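Local coordinates for protein phosphoglycerate oxidoreductase (Rhizobium etli, PDB 4HY3) that probably reduces hydroxypyruvate or glyoxylate with NAD(P)H, as a member of the D-isomer-specific 2-hydroxyacid dehydrogenase family, at residues R28-L40 / H53-I66. Numbering follows the deposited sequence.
Sequences RPLAISAPEPRSL and HSKYEIVEADPENI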
loop_
_atom_site.group_PDB
_atom_site.type_symbol
_atom_site.label_atom_id
_atom_site.label_comp_id
_atom_site.label_asym_id
_atom_site.label_seq_id
_atom_site.Cartn_x
_atom_site.Cartn_y
_atom_site.Cartn_z
ATOM N N ARG A 28 -11.652 26.400 -32.824
ATOM C CA ARG A 28 -10.580 25.600 -32.189
ATOM C C ARG A 28 -9.450 26.544 -31.822
ATOM O O ARG A 28 -9.006 27.318 -32.648
ATOM C CB ARG A 28 -10.113 24.504 -33.156
ATOM C CG ARG A 28 -11.178 23.439 -33.383
ATOM C CD ARG A 28 -11.180 22.803 -34.765
ATOM N NE ARG A 28 -9.939 23.027 -35.499
ATOM C CZ ARG A 28 -8.958 22.141 -35.637
ATOM N NH1 ARG A 28 -9.045 20.928 -35.089
ATOM N NH2 ARG A 28 -7.895 22.477 -36.347
ATOM N N PRO A 29 -8.988 26.475 -30.577
ATOM C CA PRO A 29 -7.776 27.162 -30.083
ATOM C C PRO A 29 -6.541 26.843 -30.918
ATOM O O PRO A 29 -6.425 25.770 -31.452
ATOM C CB PRO A 29 -7.569 26.597 -28.675
ATOM C CG PRO A 29 -8.837 25.848 -28.344
ATOM C CD PRO A 29 -9.544 25.511 -29.613
ATOM N N LEU A 30 -5.625 27.778 -31.021
ATOM C CA LEU A 30 -4.459 27.598 -31.851
ATOM C C LEU A 30 -3.227 27.464 -30.986
ATOM O O LEU A 30 -3.035 28.231 -30.042
ATOM C CB LEU A 30 -4.282 28.769 -32.825
ATOM C CG LEU A 30 -3.092 28.726 -33.797
ATOM C CD1 LEU A 30 -3.338 29.642 -34.986
ATOM C CD2 LEU A 30 -1.761 29.086 -33.140
ATOM N N ALA A 31 -2.390 26.500 -31.351
ATOM C CA ALA A 31 -1.121 26.292 -30.701
ATOM C C ALA A 31 0.009 26.174 -31.714
ATOM O O ALA A 31 -0.095 25.430 -32.701
ATOM C CB ALA A 31 -1.170 25.049 -29.830
ATOM N N ILE A 32 1.100 26.888 -31.438
ATOM C CA ILE A 32 2.307 26.836 -32.241
ATOM C C ILE A 32 3.177 25.669 -31.803
ATOM O O ILE A 32 3.423 25.451 -30.623
ATOM C CB ILE A 32 3.070 28.169 -32.143
ATOM C CG1 ILE A 32 2.117 29.298 -32.524
ATOM C CG2 ILE A 32 4.306 28.179 -33.047
ATOM C CD1 ILE A 32 2.712 30.679 -32.424
ATOM N N SER A 33 3.641 24.903 -32.775
ATOM C CA SER A 33 4.540 23.804 -32.489
ATOM C C SER A 33 5.988 24.174 -32.861
ATOM O O SER A 33 6.267 24.581 -33.969
ATOM C CB SER A 33 4.041 22.557 -33.203
ATOM O OG SER A 33 5.021 21.548 -33.206
ATOM N N ALA A 34 6.891 24.065 -31.900
ATOM C CA ALA A 34 8.312 24.416 -32.085
ATOM C C ALA A 34 9.046 23.610 -31.039
ATOM O O ALA A 34 9.652 24.165 -30.116
ATOM C CB ALA A 34 8.538 25.902 -31.860
ATOM N N PRO A 35 8.932 22.285 -31.144
ATOM C CA PRO A 35 9.364 21.335 -30.118
ATOM C C PRO A 35 10.828 20.899 -30.180
ATOM O O PRO A 35 11.340 20.275 -29.236
ATOM C CB PRO A 35 8.465 20.136 -30.383
ATOM C CG PRO A 35 8.183 20.221 -31.845
ATOM C CD PRO A 35 8.062 21.667 -32.160
ATOM N N GLU A 36 11.471 21.207 -31.297
ATOM C CA GLU A 36 12.884 20.911 -31.577
ATOM C C GLU A 36 13.766 21.122 -30.367
ATOM O O GLU A 36 13.615 22.115 -29.681
ATOM C CB GLU A 36 13.311 21.885 -32.644
ATOM C CG GLU A 36 12.121 22.704 -33.136
ATOM C CD GLU A 36 11.302 22.036 -34.241
ATOM O OE1 GLU A 36 11.607 20.889 -34.608
ATOM O OE2 GLU A 36 10.337 22.664 -34.746
ATOM N N PRO A 37 14.696 20.202 -30.074
ATOM C CA PRO A 37 15.135 18.965 -30.720
ATOM C C PRO A 37 14.160 17.796 -30.490
ATOM O O PRO A 37 14.498 16.675 -30.775
ATOM C CB PRO A 37 16.438 18.665 -29.960
ATOM C CG PRO A 37 16.109 19.051 -28.552
ATOM C CD PRO A 37 15.331 20.350 -28.733
ATOM N N ARG A 38 12.991 18.048 -29.924
ATOM C CA ARG A 38 11.971 17.023 -29.827
ATOM C C ARG A 38 11.086 17.205 -31.045
ATOM O O ARG A 38 11.324 18.153 -31.814
ATOM C CB ARG A 38 11.171 17.230 -28.563
ATOM C CG ARG A 38 12.014 17.105 -27.305
ATOM C CD ARG A 38 12.015 15.682 -26.780
ATOM N NE ARG A 38 13.361 15.271 -26.371
ATOM C CZ ARG A 38 13.955 15.579 -25.216
ATOM N NH1 ARG A 38 13.352 16.333 -24.300
ATOM N NH2 ARG A 38 15.170 15.121 -24.982
ATOM N N SER A 39 10.102 16.325 -31.252
ATOM C CA SER A 39 9.140 16.526 -32.333
ATOM C C SER A 39 7.773 15.942 -32.014
ATOM O O SER A 39 7.664 14.946 -31.306
ATOM C CB SER A 39 9.635 15.865 -33.611
ATOM O OG SER A 39 9.446 14.448 -33.532
ATOM N N LEU A 40 6.735 16.517 -32.614
ATOM C CA LEU A 40 5.404 15.913 -32.563
ATOM C C LEU A 40 5.368 14.399 -32.795
ATOM O O LEU A 40 4.756 13.653 -32.009
ATOM C CB LEU A 40 4.462 16.629 -33.523
ATOM C CG LEU A 40 4.323 18.099 -33.170
ATOM C CD1 LEU A 40 3.343 18.780 -34.109
ATOM C CD2 LEU A 40 3.912 18.255 -31.713
ATOM N N HIS A 53 -5.052 17.096 -32.831
ATOM C CA HIS A 53 -5.413 17.894 -34.014
ATOM C C HIS A 53 -6.868 17.979 -34.175
ATOM O O HIS A 53 -7.391 18.822 -34.880
ATOM C CB HIS A 53 -4.826 17.323 -35.261
ATOM C CG HIS A 53 -3.332 17.505 -35.364
ATOM N ND1 HIS A 53 -2.767 18.694 -35.555
ATOM C CD2 HIS A 53 -2.285 16.573 -35.314
ATOM C CE1 HIS A 53 -1.428 18.544 -35.631
ATOM N NE2 HIS A 53 -1.135 17.253 -35.488
ATOM N N SER A 54 -7.564 17.082 -33.510
ATOM C CA SER A 54 -8.972 17.100 -33.603
ATOM C C SER A 54 -9.357 18.267 -32.793
ATOM O O SER A 54 -10.318 18.918 -33.097
ATOM C CB SER A 54 -9.565 15.856 -32.998
ATOM O OG SER A 54 -10.975 15.963 -33.043
ATOM N N LYS A 55 -8.574 18.573 -31.769
ATOM C CA LYS A 55 -8.976 19.618 -30.851
ATOM C C LYS A 55 -8.416 20.997 -31.099
ATOM O O LYS A 55 -9.042 21.952 -30.730
ATOM C CB LYS A 55 -8.673 19.192 -29.426
ATOM C CG LYS A 55 -9.343 20.064 -28.394
ATOM C CD LYS A 55 -9.373 19.363 -27.054
ATOM C CE LYS A 55 -10.561 19.866 -26.251
ATOM N NZ LYS A 55 -10.205 19.755 -24.813
ATOM N N TYR A 56 -7.226 21.108 -31.686
ATOM C CA TYR A 56 -6.521 22.400 -31.857
ATOM C C TYR A 56 -6.063 22.606 -33.299
ATOM O O TYR A 56 -5.909 21.627 -34.031
ATOM C CB TYR A 56 -5.289 22.460 -30.931
ATOM C CG TYR A 56 -5.609 22.170 -29.483
ATOM C CD1 TYR A 56 -6.040 23.176 -28.619
ATOM C CD2 TYR A 56 -5.502 20.882 -28.971
ATOM C CE1 TYR A 56 -6.345 22.896 -27.282
ATOM C CE2 TYR A 56 -5.799 20.604 -27.652
ATOM C CZ TYR A 56 -6.221 21.609 -26.816
ATOM O OH TYR A 56 -6.533 21.302 -25.528
ATOM N N GLU A 57 -5.842 23.857 -33.703
ATOM C CA GLU A 57 -5.037 24.126 -34.880
ATOM C C GLU A 57 -3.590 24.163 -34.449
ATOM O O GLU A 57 -3.151 25.105 -33.738
ATOM C CB GLU A 57 -5.328 25.485 -35.458
ATOM C CG GLU A 57 -6.775 25.907 -35.440
ATOM C CD GLU A 57 -6.955 27.340 -35.922
ATOM O OE1 GLU A 57 -8.064 27.892 -35.622
ATOM O OE2 GLU A 57 -5.996 27.880 -36.581
ATOM N N ILE A 58 -2.838 23.154 -34.874
ATOM C CA ILE A 58 -1.428 23.093 -34.531
ATOM C C ILE A 58 -0.547 23.463 -35.698
ATOM O O ILE A 58 -0.329 22.634 -36.566
ATOM C CB ILE A 58 -1.055 21.709 -34.013
ATOM C CG1 ILE A 58 -1.605 21.555 -32.605
ATOM C CG2 ILE A 58 0.453 21.482 -34.035
ATOM C CD1 ILE A 58 -2.727 20.576 -32.603
ATOM N N VAL A 59 -0.069 24.706 -35.734
ATOM C CA VAL A 59 0.832 25.164 -36.807
ATOM C C VAL A 59 2.287 24.904 -36.447
ATOM O O VAL A 59 2.821 25.458 -35.463
ATOM C CB VAL A 59 0.584 26.647 -37.279
ATOM C CG1 VAL A 59 -0.439 27.365 -36.436
ATOM C CG2 VAL A 59 1.857 27.457 -37.371
ATOM N N GLU A 60 2.907 24.025 -37.231
ATOM C CA GLU A 60 4.363 23.808 -37.144
ATOM C C GLU A 60 5.097 25.057 -37.601
ATOM O O GLU A 60 4.667 25.743 -38.518
ATOM C CB GLU A 60 4.786 22.585 -37.936
ATOM C CG GLU A 60 4.899 21.340 -37.064
ATOM C CD GLU A 60 4.592 20.066 -37.826
ATOM O OE1 GLU A 60 3.659 20.097 -38.625
ATOM O OE2 GLU A 60 5.262 19.029 -37.647
ATOM N N ALA A 61 6.159 25.380 -36.904
ATOM C CA ALA A 61 6.826 26.630 -37.047
ATOM C C ALA A 61 8.287 26.413 -36.748
ATOM O O ALA A 61 8.671 25.477 -36.054
ATOM C CB ALA A 61 6.262 27.630 -36.074
ATOM N N ASP A 62 9.096 27.306 -37.291
ATOM C CA ASP A 62 10.531 27.250 -37.197
ATOM C C ASP A 62 10.895 27.891 -35.884
ATOM O O ASP A 62 10.581 29.042 -35.659
ATOM C CB ASP A 62 11.085 28.039 -38.386
ATOM C CG ASP A 62 12.580 28.308 -38.313
ATOM O OD1 ASP A 62 13.019 29.138 -39.161
ATOM O OD2 ASP A 62 13.310 27.720 -37.461
ATOM N N PRO A 63 11.547 27.138 -34.992
ATOM C CA PRO A 63 11.836 27.761 -33.695
ATOM C C PRO A 63 12.742 29.016 -33.789
ATOM O O PRO A 63 12.424 30.031 -33.134
ATOM C CB PRO A 63 12.455 26.632 -32.869
ATOM C CG PRO A 63 12.883 25.602 -33.868
ATOM C CD PRO A 63 12.017 25.739 -35.082
ATOM N N GLU A 64 13.804 28.999 -34.610
ATOM C CA GLU A 64 14.651 30.213 -34.774
ATOM C C GLU A 64 13.916 31.445 -35.316
ATOM O O GLU A 64 14.448 32.557 -35.238
ATOM C CB GLU A 64 15.904 29.980 -35.638
ATOM C CG GLU A 64 16.872 28.866 -35.234
ATOM C CD GLU A 64 17.225 28.792 -33.752
ATOM O OE1 GLU A 64 16.892 29.720 -32.970
ATOM O OE2 GLU A 64 17.849 27.766 -33.377
ATOM N N ASN A 65 12.714 31.264 -35.860
ATOM C CA ASN A 65 11.948 32.386 -36.402
ATOM C C ASN A 65 10.448 32.411 -36.010
ATOM O O ASN A 65 9.578 32.383 -36.873
ATOM C CB ASN A 65 12.132 32.429 -37.929
ATOM C CG ASN A 65 11.388 33.587 -38.593
ATOM O OD1 ASN A 65 10.767 33.422 -39.664
ATOM N ND2 ASN A 65 11.440 34.769 -37.961
ATOM N N ILE A 66 10.139 32.478 -34.714
ATOM C CA ILE A 66 8.732 32.549 -34.291
ATOM C C ILE A 66 8.156 33.857 -34.780
ATOM O O ILE A 66 7.017 33.903 -35.282
ATOM C CB ILE A 66 8.510 32.435 -32.752
ATOM C CG1 ILE A 66 8.678 31.008 -32.258
ATOM C CG2 ILE A 66 7.093 32.823 -32.371
ATOM C CD1 ILE A 66 8.100 29.951 -33.162
#
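Strands 30-34 and 57-60 pair in parallel as the two ends of a right-handed beta-alpha-beta crossover, with Leu30, Ala31, Ile32 and Ser33 opposite Glu57, Ile58, Val59 and Glu60. Glu57 N donates to Pro29 O at 3.0 Å, Ala31 N to Glu57 O, Val59 N to Ala31 O, and Ser33 N to Val59 O at 2.9 Å; a weak bond from Ala61 N to Ser33 O continues the pattern. On one face Leu30 CD2 meets Val59 CG1 at 3.9 Å. Ile32 CG2, anti to its own N (CG1 lies at chi1 -54°), reaches Ala61 CB at 3.6 Å. On the other face Ile58 CG2 touches both Ser33 CB and Leu40 CD1. Before the strands, the bent chain of Arg28 brings NH1 to His53 O at the end of helix 46-55, 2.7 Å away and in the guanidinium plane; a weaker bond goes to Ser54 O. Pro29 CB abuts the edge of the Tyr56 ring, 3.7 Å from CD1. Tyr56 OH is hydrogen-bonded to Asp338, and Glu57 forms a salt bridge with Arg76. Strand 57-60 is the outermost of its sheet within the chain, strand 30-34 pairs next with strand 77-82, and Met334 of helix 320-338 packs against Ala31 and Tyr56.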